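Local atomic coordinates of putative P450-like enzyme (Streptomyces himastatinicus ATCC 53653, PDB entry 5Z9J), a protein that binds heme b and probably works as a cytochrome P450-like monooxygenase in bacterial secondary metabolism. Residues A150-R153 / Q154-D157; Q122-L125 / V126-F129; S257-D260 / A261-R264; L113-G116 / V117-K120; R205-L208 / I209-L212. One frame throughout, in Å; residues are numbered along the deposited sequence.

Contact 1 (A150-R153 / Q154-D157)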
# COMPACT_ATOMS: atom_id res chain seq x y z
N ALA A 150 6.49 -0.76 18.47
CA ALA A 150 5.61 0.23 19.08
C ALA A 150 5.78 1.61 18.46
O ALA A 150 4.82 2.28 18.10
CB ALA A 150 5.88 0.30 20.59
N LEU A 151 7.04 2.03 18.36
CA LEU A 151 7.39 3.35 17.86
C LEU A 151 6.89 3.51 16.43
O LEU A 151 6.50 4.61 16.02
CB LEU A 151 8.90 3.55 17.95
CG LEU A 151 9.47 4.85 17.39
CD1 LEU A 151 8.78 6.01 18.09
CD2 LEU A 151 10.99 4.91 17.60
N PHE A 152 6.85 2.40 15.69
CA PHE A 152 6.37 2.42 14.31
C PHE A 152 4.84 2.55 14.18
O PHE A 152 4.34 3.26 13.29
CB PHE A 152 6.84 1.15 13.58
CG PHE A 152 8.34 1.06 13.38
CD1 PHE A 152 9.16 2.14 13.67
CD2 PHE A 152 8.92 -0.10 12.89
CE1 PHE A 152 10.54 2.05 13.47
CE2 PHE A 152 10.29 -0.20 12.70
CZ PHE A 152 11.10 0.87 12.98
N ARG A 153 4.09 1.87 15.05
CA ARG A 153 2.64 1.96 14.98
C ARG A 153 2.18 3.37 15.36
O ARG A 153 1.21 3.89 14.79
CB ARG A 153 1.98 0.91 15.89
CG ARG A 153 0.47 0.93 15.86
CD ARG A 153 -0.05 -0.13 14.90
NE ARG A 153 -1.50 -0.11 14.69
CZ ARG A 153 -2.15 0.75 13.91
NH1 ARG A 153 -1.51 1.70 13.25
NH2 ARG A 153 -3.47 0.66 13.80
N GLN A 154 2.96 4.01 16.24
CA GLN A 154 2.76 5.41 16.59
C GLN A 154 2.94 6.32 15.39
O GLN A 154 2.07 7.14 15.08
CB GLN A 154 3.77 5.82 17.68
CG GLN A 154 3.58 7.23 18.21
CD GLN A 154 4.52 7.57 19.36
OE1 GLN A 154 5.21 6.70 19.91
NE2 GLN A 154 4.54 8.84 19.74
N TRP A 155 4.05 6.13 14.69
CA TRP A 155 4.36 6.92 13.50
C TRP A 155 3.33 6.69 12.40
O TRP A 155 3.01 7.61 11.65
CB TRP A 155 5.74 6.56 12.96
CG TRP A 155 6.91 6.96 13.82
CD1 TRP A 155 6.90 7.75 14.92
CD2 TRP A 155 8.28 6.59 13.60
NE1 TRP A 155 8.18 7.88 15.43
CE2 TRP A 155 9.04 7.18 14.63
CE3 TRP A 155 8.93 5.80 12.64
CZ2 TRP A 155 10.42 7.02 14.72
CZ3 TRP A 155 10.30 5.64 12.73
CH2 TRP A 155 11.03 6.24 13.77
N MET A 156 2.73 5.50 12.38
CA MET A 156 1.86 5.12 11.29
C MET A 156 0.45 5.66 11.47
O MET A 156 -0.30 5.73 10.50
CB MET A 156 1.83 3.59 11.17
CG MET A 156 0.89 2.97 10.11
SD MET A 156 1.54 3.20 8.43
CE MET A 156 3.19 2.53 8.66
N ASP A 157 0.14 6.16 12.66
CA ASP A 157 -1.15 6.81 12.84
C ASP A 157 -1.06 8.30 12.58
O ASP A 157 -2.04 8.91 12.15
CB ASP A 157 -1.68 6.57 14.25
CG ASP A 157 -2.05 5.16 14.46
OD1 ASP A 157 -1.77 4.34 13.57
OD2 ASP A 157 -2.60 4.88 15.52

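Contact 2 (Q122-L125 / V126-F129)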
# COMPACT_ATOMS: atom_id res chain seq x y z
N GLN A 122 -14.80 -13.75 19.79
CA GLN A 122 -15.13 -12.56 18.99
C GLN A 122 -13.96 -11.62 19.05
O GLN A 122 -13.42 -11.40 20.14
CB GLN A 122 -16.37 -11.85 19.52
CG GLN A 122 -17.60 -12.70 19.57
CD GLN A 122 -18.73 -12.02 20.30
OE1 GLN A 122 -18.54 -11.50 21.40
NE2 GLN A 122 -19.91 -12.04 19.72
N PHE A 123 -13.54 -11.08 17.90
CA PHE A 123 -12.46 -10.09 17.90
C PHE A 123 -12.33 -9.32 16.59
O PHE A 123 -13.05 -9.60 15.60
CB PHE A 123 -11.13 -10.76 18.25
CG PHE A 123 -10.73 -11.86 17.30
CD1 PHE A 123 -9.85 -11.60 16.26
CD2 PHE A 123 -11.20 -13.15 17.46
CE1 PHE A 123 -9.48 -12.61 15.38
CE2 PHE A 123 -10.82 -14.15 16.60
CZ PHE A 123 -9.95 -13.87 15.56
N ASP A 124 -11.45 -8.32 16.60
CA ASP A 124 -11.16 -7.60 15.35
C ASP A 124 -9.96 -8.18 14.63
O ASP A 124 -8.81 -8.04 15.07
CB ASP A 124 -10.96 -6.10 15.59
CG ASP A 124 -10.63 -5.32 14.30
OD1 ASP A 124 -10.87 -5.80 13.18
OD2 ASP A 124 -10.16 -4.17 14.44
N LEU A 125 -10.27 -8.81 13.51
CA LEU A 125 -9.26 -9.47 12.67
C LEU A 125 -8.17 -8.51 12.22
O LEU A 125 -7.01 -8.91 12.08
CB LEU A 125 -9.93 -10.09 11.44
CG LEU A 125 -9.03 -11.01 10.61
CD1 LEU A 125 -8.56 -12.20 11.44
CD2 LEU A 125 -9.71 -11.49 9.35
N VAL A 126 -8.53 -7.26 11.93
CA VAL A 126 -7.52 -6.29 11.53
C VAL A 126 -6.59 -5.98 12.71
O VAL A 126 -5.35 -6.14 12.67
CB VAL A 126 -8.17 -4.97 11.01
CG1 VAL A 126 -7.10 -3.98 10.64
CG2 VAL A 126 -9.05 -5.27 9.80
N ALA A 127 -7.19 -5.55 13.80
CA ALA A 127 -6.36 -5.14 14.95
C ALA A 127 -5.59 -6.32 15.56
O ALA A 127 -4.48 -6.15 16.07
CB ALA A 127 -7.21 -4.47 16.00
N GLU A 128 -6.18 -7.51 15.57
CA GLU A 128 -5.53 -8.64 16.22
C GLU A 128 -4.57 -9.37 15.28
O GLU A 128 -3.68 -10.08 15.71
CB GLU A 128 -6.55 -9.66 16.74
CG GLU A 128 -7.59 -9.12 17.66
CD GLU A 128 -7.05 -8.76 19.04
OE1 GLU A 128 -6.12 -9.43 19.56
OE2 GLU A 128 -7.59 -7.79 19.59
N PHE A 129 -4.81 -9.29 13.98
CA PHE A 129 -4.09 -10.19 13.11
C PHE A 129 -3.58 -9.52 11.87
O PHE A 129 -2.37 -9.56 11.62
CB PHE A 129 -4.98 -11.37 12.73
CG PHE A 129 -4.31 -12.41 11.90
CD1 PHE A 129 -3.29 -13.19 12.43
CD2 PHE A 129 -4.69 -12.62 10.59
CE1 PHE A 129 -2.65 -14.16 11.68
CE2 PHE A 129 -4.06 -13.60 9.82
CZ PHE A 129 -3.03 -14.37 10.38
O HOH W 1 -10.20 -7.25 18.78

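Contact 3 (S257-D260 / A261-R264)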
# COMPACT_ATOMS: atom_id res chain seq x y z
N SER A 257 -20.03 -16.69 -0.51
CA SER A 257 -19.89 -18.06 -0.02
C SER A 257 -19.64 -19.06 -1.15
O SER A 257 -19.03 -20.11 -0.91
CB SER A 257 -21.12 -18.48 0.80
OG SER A 257 -22.29 -18.51 -0.01
N ASP A 258 -20.13 -18.76 -2.35
CA ASP A 258 -19.84 -19.59 -3.51
C ASP A 258 -18.34 -19.59 -3.80
O ASP A 258 -17.72 -20.62 -4.07
CB ASP A 258 -20.61 -19.13 -4.77
CG ASP A 258 -20.25 -17.70 -5.22
OD1 ASP A 258 -20.25 -16.75 -4.41
OD2 ASP A 258 -19.88 -17.52 -6.40
N GLN A 259 -17.74 -18.42 -3.75
CA GLN A 259 -16.30 -18.31 -3.99
C GLN A 259 -15.51 -18.92 -2.83
O GLN A 259 -14.46 -19.53 -3.02
CB GLN A 259 -15.91 -16.85 -4.16
CG GLN A 259 -16.55 -16.20 -5.34
CD GLN A 259 -16.35 -17.03 -6.61
OE1 GLN A 259 -15.22 -17.28 -7.03
NE2 GLN A 259 -17.44 -17.48 -7.20
N ASP A 260 -16.04 -18.75 -1.64
CA ASP A 260 -15.46 -19.35 -0.44
C ASP A 260 -15.41 -20.88 -0.56
O ASP A 260 -14.39 -21.51 -0.22
CB ASP A 260 -16.26 -18.90 0.78
CG ASP A 260 -15.70 -19.42 2.09
OD1 ASP A 260 -14.58 -19.03 2.45
OD2 ASP A 260 -16.43 -20.14 2.79
N ALA A 261 -16.51 -21.47 -1.05
CA ALA A 261 -16.58 -22.90 -1.21
C ALA A 261 -15.52 -23.35 -2.21
O ALA A 261 -14.92 -24.41 -2.04
CB ALA A 261 -18.00 -23.36 -1.67
N ARG A 262 -15.36 -22.60 -3.30
CA ARG A 262 -14.40 -22.97 -4.33
C ARG A 262 -13.01 -23.05 -3.75
O ARG A 262 -12.28 -23.99 -4.04
CB ARG A 262 -14.39 -21.97 -5.50
CG ARG A 262 -15.61 -22.02 -6.42
CD ARG A 262 -15.53 -20.87 -7.43
NE ARG A 262 -14.44 -21.02 -8.40
CZ ARG A 262 -14.11 -20.10 -9.31
NH1 ARG A 262 -14.71 -18.92 -9.31
NH2 ARG A 262 -13.12 -20.35 -10.16
N VAL A 263 -12.65 -22.06 -2.92
CA VAL A 263 -11.30 -21.93 -2.43
C VAL A 263 -10.98 -23.00 -1.38
O VAL A 263 -9.88 -23.56 -1.40
CB VAL A 263 -11.03 -20.51 -1.87
CG1 VAL A 263 -9.71 -20.44 -1.09
CG2 VAL A 263 -11.00 -19.50 -3.02
N ARG A 264 -11.93 -23.28 -0.49
CA ARG A 264 -11.79 -24.37 0.48
C ARG A 264 -11.63 -25.74 -0.23
O ARG A 264 -10.85 -26.58 0.21
CB ARG A 264 -13.00 -24.39 1.42
CG ARG A 264 -13.06 -23.11 2.25
CD ARG A 264 -14.36 -22.97 3.07
NE ARG A 264 -14.33 -21.87 4.06
CZ ARG A 264 -13.38 -21.60 4.97
NH1 ARG A 264 -12.32 -22.36 5.09
NH2 ARG A 264 -13.50 -20.55 5.79

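Contact 4 (L113-G116 / V117-K120)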
# COMPACT_ATOMS: atom_id res chain seq x y z
N LEU A 113 0.51 -14.98 16.51
CA LEU A 113 -0.59 -14.06 16.57
C LEU A 113 -1.90 -14.77 16.92
O LEU A 113 -2.67 -14.30 17.77
CB LEU A 113 -0.72 -13.30 15.25
CG LEU A 113 0.36 -12.23 15.04
CD1 LEU A 113 0.26 -11.65 13.65
CD2 LEU A 113 0.22 -11.13 16.09
N LEU A 114 -2.19 -15.89 16.26
CA LEU A 114 -3.47 -16.53 16.50
C LEU A 114 -3.50 -17.19 17.87
O LEU A 114 -4.54 -17.22 18.54
CB LEU A 114 -3.76 -17.56 15.40
CG LEU A 114 -3.95 -16.77 14.11
CD1 LEU A 114 -4.13 -17.67 12.86
CD2 LEU A 114 -5.06 -15.69 14.23
N ASP A 115 -2.34 -17.64 18.34
CA ASP A 115 -2.25 -18.15 19.70
C ASP A 115 -2.65 -17.04 20.66
O ASP A 115 -3.19 -17.30 21.72
CB ASP A 115 -0.84 -18.65 20.01
CG ASP A 115 -0.56 -20.00 19.36
OD1 ASP A 115 -1.48 -20.59 18.77
OD2 ASP A 115 0.58 -20.51 19.48
N GLY A 116 -2.39 -15.80 20.26
CA GLY A 116 -2.81 -14.64 21.02
C GLY A 116 -4.30 -14.44 21.17
O GLY A 116 -4.73 -13.87 22.16
N VAL A 117 -5.12 -14.88 20.19
CA VAL A 117 -6.57 -14.73 20.34
C VAL A 117 -7.31 -16.04 20.60
O VAL A 117 -8.54 -16.09 20.45
CB VAL A 117 -7.19 -14.08 19.09
CG1 VAL A 117 -6.78 -12.64 18.97
CG2 VAL A 117 -6.87 -14.90 17.85
N GLU A 118 -6.60 -17.07 21.08
CA GLU A 118 -7.18 -18.41 21.27
C GLU A 118 -8.39 -18.44 22.22
O GLU A 118 -9.32 -19.24 22.03
CB GLU A 118 -6.13 -19.42 21.79
CG GLU A 118 -5.54 -19.08 23.17
CD GLU A 118 -4.23 -19.79 23.52
OE1 GLU A 118 -3.66 -20.53 22.68
OE2 GLU A 118 -3.79 -19.67 24.70
N GLY A 119 -8.38 -17.59 23.25
CA GLY A 119 -9.48 -17.55 24.21
C GLY A 119 -10.71 -16.75 23.78
O GLY A 119 -11.77 -16.77 24.44
N LYS A 120 -10.52 -15.98 22.71
CA LYS A 120 -11.52 -15.05 22.19
C LYS A 120 -12.41 -15.61 21.09
O LYS A 120 -11.95 -15.99 20.02
CB LYS A 120 -10.81 -13.79 21.70
CG LYS A 120 -10.12 -12.97 22.84
CD LYS A 120 -9.36 -11.75 22.29
CE LYS A 120 -8.89 -10.80 23.40
NZ LYS A 120 -8.10 -11.43 24.49

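Contact 5 (R205-L208 / I209-L212)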
# COMPACT_ATOMS: atom_id res chain seq x y z
N ARG A 205 23.99 -7.49 11.17
CA ARG A 205 23.10 -8.64 11.32
C ARG A 205 22.49 -8.97 9.97
O ARG A 205 22.78 -8.30 8.99
CB ARG A 205 21.99 -8.38 12.34
CG ARG A 205 22.41 -8.28 13.79
CD ARG A 205 22.87 -9.65 14.28
NE ARG A 205 23.68 -9.62 15.51
CZ ARG A 205 24.82 -8.95 15.68
NH1 ARG A 205 25.33 -8.21 14.70
NH2 ARG A 205 25.46 -9.03 16.84
N GLU A 206 21.66 -10.01 9.94
CA GLU A 206 21.02 -10.47 8.70
C GLU A 206 19.73 -9.70 8.52
O GLU A 206 18.64 -10.22 8.78
CB GLU A 206 20.74 -11.97 8.72
N ASP A 207 19.87 -8.42 8.20
CA ASP A 207 18.74 -7.55 7.95
C ASP A 207 19.01 -6.55 6.85
O ASP A 207 20.12 -6.43 6.35
CB ASP A 207 18.37 -6.82 9.23
CG ASP A 207 19.56 -6.09 9.82
OD1 ASP A 207 20.32 -5.46 9.06
OD2 ASP A 207 19.75 -6.14 11.05
N LEU A 208 17.97 -5.80 6.50
CA LEU A 208 18.02 -4.86 5.39
C LEU A 208 18.88 -3.61 5.68
O LEU A 208 19.52 -3.08 4.77
CB LEU A 208 16.60 -4.46 5.04
CG LEU A 208 16.50 -3.99 3.60
CD1 LEU A 208 16.57 -5.21 2.72
CD2 LEU A 208 15.20 -3.25 3.40
N ILE A 209 18.86 -3.14 6.92
CA ILE A 209 19.66 -1.99 7.35
C ILE A 209 21.15 -2.27 7.18
O ILE A 209 21.92 -1.40 6.75
CB ILE A 209 19.39 -1.62 8.83
CG1 ILE A 209 17.97 -1.09 8.96
CG2 ILE A 209 20.40 -0.58 9.34
CD1 ILE A 209 17.73 0.18 8.17
N SER A 210 21.55 -3.48 7.54
CA SER A 210 22.93 -3.90 7.40
C SER A 210 23.35 -3.83 5.95
O SER A 210 24.49 -3.48 5.65
CB SER A 210 23.12 -5.33 7.90
OG SER A 210 24.19 -5.93 7.21
N GLN A 211 22.42 -4.13 5.06
CA GLN A 211 22.68 -4.07 3.65
C GLN A 211 22.75 -2.62 3.17
O GLN A 211 23.61 -2.27 2.35
CB GLN A 211 21.58 -4.80 2.88
CG GLN A 211 21.54 -6.32 3.03
CD GLN A 211 22.73 -7.01 2.39
OE1 GLN A 211 22.82 -7.11 1.17
NE2 GLN A 211 23.66 -7.49 3.21
N LEU A 212 21.89 -1.77 3.73
CA LEU A 212 21.84 -0.36 3.35
C LEU A 212 23.07 0.51 3.73
O LEU A 212 23.46 1.41 2.99
CB LEU A 212 20.58 0.29 3.92
CG LEU A 212 19.25 -0.14 3.28
CD1 LEU A 212 18.04 0.56 3.93
CD2 LEU A 212 19.27 0.06 1.77

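Contact 1 (A150-R153 / Q154-D157)
Leu151 and Trp155, one turn apart on helix 147-163, make the main apolar contact here. With CG anti to the backbone N (chi1 176°), Leu151 crosses the indole at a slant, CG and both methyls against it: its CG lies 3.6 Å from Trp155 CZ2, and its CD1 comes to 3.3 Å from Trp155 NE1. The carbonyl Leu151 O sits over one face of the same indole while accepting the helical bond from Trp155 N at 3.2 Å. Trp155 NE1 itself donates to Glu188 OE2 on helix 172-202, whose Tyr192 meets the indole edge-to-face. Phe152 reaches the indole's six-membered ring three residues on, Phe152 CE1 to Trp155 CZ3 3.7 Å; the ring planes are inclined at 38°, an oblique pair. On the outer side of the helix Arg153 leaves with CG anti to the backbone N and then bends at chi2 (97°), which carries the guanidinium along the helix to Asp157. There Arg153 NH1 and Asp157 OD1 form a salt bridge at 2.7 Å, and Asp157 OD2 stands over one face of the guanidinium, the two flat groups being nearly perpendicular. The helix is thus amphipathic: a leucine and two aromatic rings pack toward the protein, with the indole N-H fixed by a carboxylate, whereas the charged pair spans a turn on the exposed side, each charge meeting its opposite within the helix.

Contact 2 (Q122-L125 / V126-F129)
Asp124 is the N-cap of helix 125-130, and its carboxylate takes two backbone N-H groups of the first turn. Asp124 OD1 accepts from Val126 N at 3.0 Å, met from above the carboxylate plane, while Asp124 OD2 accepts a weak bond from Ala127 N at 3.3 Å. CG anti to the backbone N (chi1 179°) swings the acid over these donors. The carbonyl of the same residue starts the helical pattern: Glu128 N reaches Asp124 O at 2.7 Å, nearly along the C=O axis. Behind the cap the packing follows the turn: Phe123 CD1 rests 3.6 Å from the aliphatic Glu128 CG, and Leu125 CD1 lies 3.9 Å from Phe129 CB, these two side chains side by side, both against Leu364 of helix 350-367, and Phe129 also against helix 96-116. What positions the cap is strand 392-396: it pairs with strand 122-124 through backbone bonds of Phe123 with Val395 and Leu125 with Leu393, and Leu393 N gives Asp124 OD1 a further hydrogen bond. The strand-to-helix junction is therefore gripped from the sheet as well as from the helix. A water bridges the two segments, accepting from Asp124 N at 2.7 Å and donating to Glu128 OE2 at 2.8 Å.

Contact 3 (S257-D260 / A261-R264)
Arg264 reaches back one turn along helix 257-265 to Asp260, and from CB to NE its atoms meet that residue in order. CB and CG pass the backbone carbonyl, with Arg264 CG 3.2 Å from Asp260 O, the acceptor that also takes Arg264 N at 3.0 Å. The chain then runs extended from CG to NE, bringing Arg264 CD to 3.5 Å from Asp260 OD2. Arg264 NE donates to Asp260 OD2 at 3.0 Å, a hydrogen-bonded salt bridge, and at the tip NH2 lies more loosely near Asp260 OD1. The carboxylate stands at the guanidinium edge but turned almost square to it (88°), its OD2 approached from above the carboxylate plane. On another side of the helix Gln259 and Arg262 lie side by side. Arg262 NH1 gives Gln259 OE1 a weak bond at 2.9 Å; the stronger partner of Arg262 NH1 is Asp329, in a salt bridge, and Gln259 OE1 also accepts from Ala330 N. Gln259 NE2 donates to Asp258 OD2 at 2.6 Å, in the amide plane, which fixes the amide's rotation. Both ends of the buried Gln259 amide are thus satisfied, and Arg262 ties the helix to the 329-330 loop by charge, whereas the Asp260-Arg264 pair probably balances its charges within the helix.

Contact 4 (L113-G116 / V117-K120)
Val117 N, where helix 96-116 gives way to the loop, donates to Leu114 O at 2.9 Å. The donor sits well above the plane of that carbonyl, and a weak second bond runs from Val117 N to Leu113 O at 3.5 Å. One residue on, Glu118 N makes a weak but straight bond to Asp115 O at 3.5 Å. The chain then folds through a type I beta turn from Val117 to Lys120, held by Lys120 N on Val117 O at 3.0 Å. Two acids meet beside this exit: Asp115 OD1 and Glu118 OE1 are 4.5 Å apart, a repulsion probably eased by Arg367, which forms a salt bridge with Asp115 OD1. On the buried side, with CG1 anti to the carbonyl carbon (chi1 -68°), Val117 turns CG2 back over the helix end, where it lies 3.4 Å from Leu114 O and 4.1 Å from Leu114 CD2. Trimming Val117 to an alanine would probably leave a gap beside Leu114 CD2 and over Leu114 O, where CG2 now lies. Around it, Leu113 and Leu114 pack on Phe129 of helix 125-130, Leu113 also on helix 132-142 and Leu114 on helix 350-367, while Val117, in the loop just ahead of strand 122-124, bears on Glu128 of helix 125-130.

Contact 5 (R205-L208 / I209-L212)
Asp207 and Ser210 face each other across the first turn of helix 208-214, the aspartate as N-cap. With chi1 at 54°, Asp207 CG falls between its own backbone N and carbonyl carbon, and the carboxylate folds back over the turn. Asp207 OD1 then accepts from Ser210 N at 2.8 Å, the N-H pointing fairly straight at it (154°) and nearly in line with the C-O bond. The same oxygen stands 3.0 Å from Ser210 CB, and Arg205 O approaches that CB from the loop at 3.2 Å, so two oxygens crowd the serine's methylene. A lysine in place of Asp207 is likely to leave Ser210 N without its capping acceptor and bring a positive charge to the positive end of the helix dipole. Just ahead, Glu206 is the centre of an inverse gamma turn leading into the cap. Beyond the cap Leu208 O takes Leu212 N at 2.9 Å, with Leu212 CG close by at 3.3 Å from Leu208 O; Gln211 N is shared weakly between Asp207 O and Leu208 O. Gln211 CG, anti to its carbonyl carbon, lies near Asp207 O, and the chain bends beyond it. Leu208 and Ile209 diverge to different neighbours: Leu208 packs on Phe94, on Ala93 of helix 82-93 and on Leu234 of helix 224-238, whereas Ile209 touches Trp193 and Ser200 of helix 172-202. Leu212 meets Ile230, also on helix 224-238, and the backbone of Leu208 is hydrogen-bonded to that of Leu141, near the end of helix 132-142.

In the fold
Contacts 2 and 4 are neighbours in space and sequence, their centres about 10 Å apart: Phe129 CD1 packs 3.6 Å from Leu114 CD2, and Glu128 OE1 lies 3.3 Å from Val117 CG1, so the exit of helix 96-116 and the cap of helix 125-130 share one packed region. Contacts 5 and 1 lie near the heme without touching it. In contact 5 the side chain of Leu208 is about 8 Å from the heme. In contact 1 the side chain of Met156 is about 11 Å from the heme. The nearest atoms of these two contacts are about 8 Å apart. Contact 3 is peripheral, its centre about 41 Å from that of contact 5, yet helix 350-367 touches it as well as contacts 2 and 4.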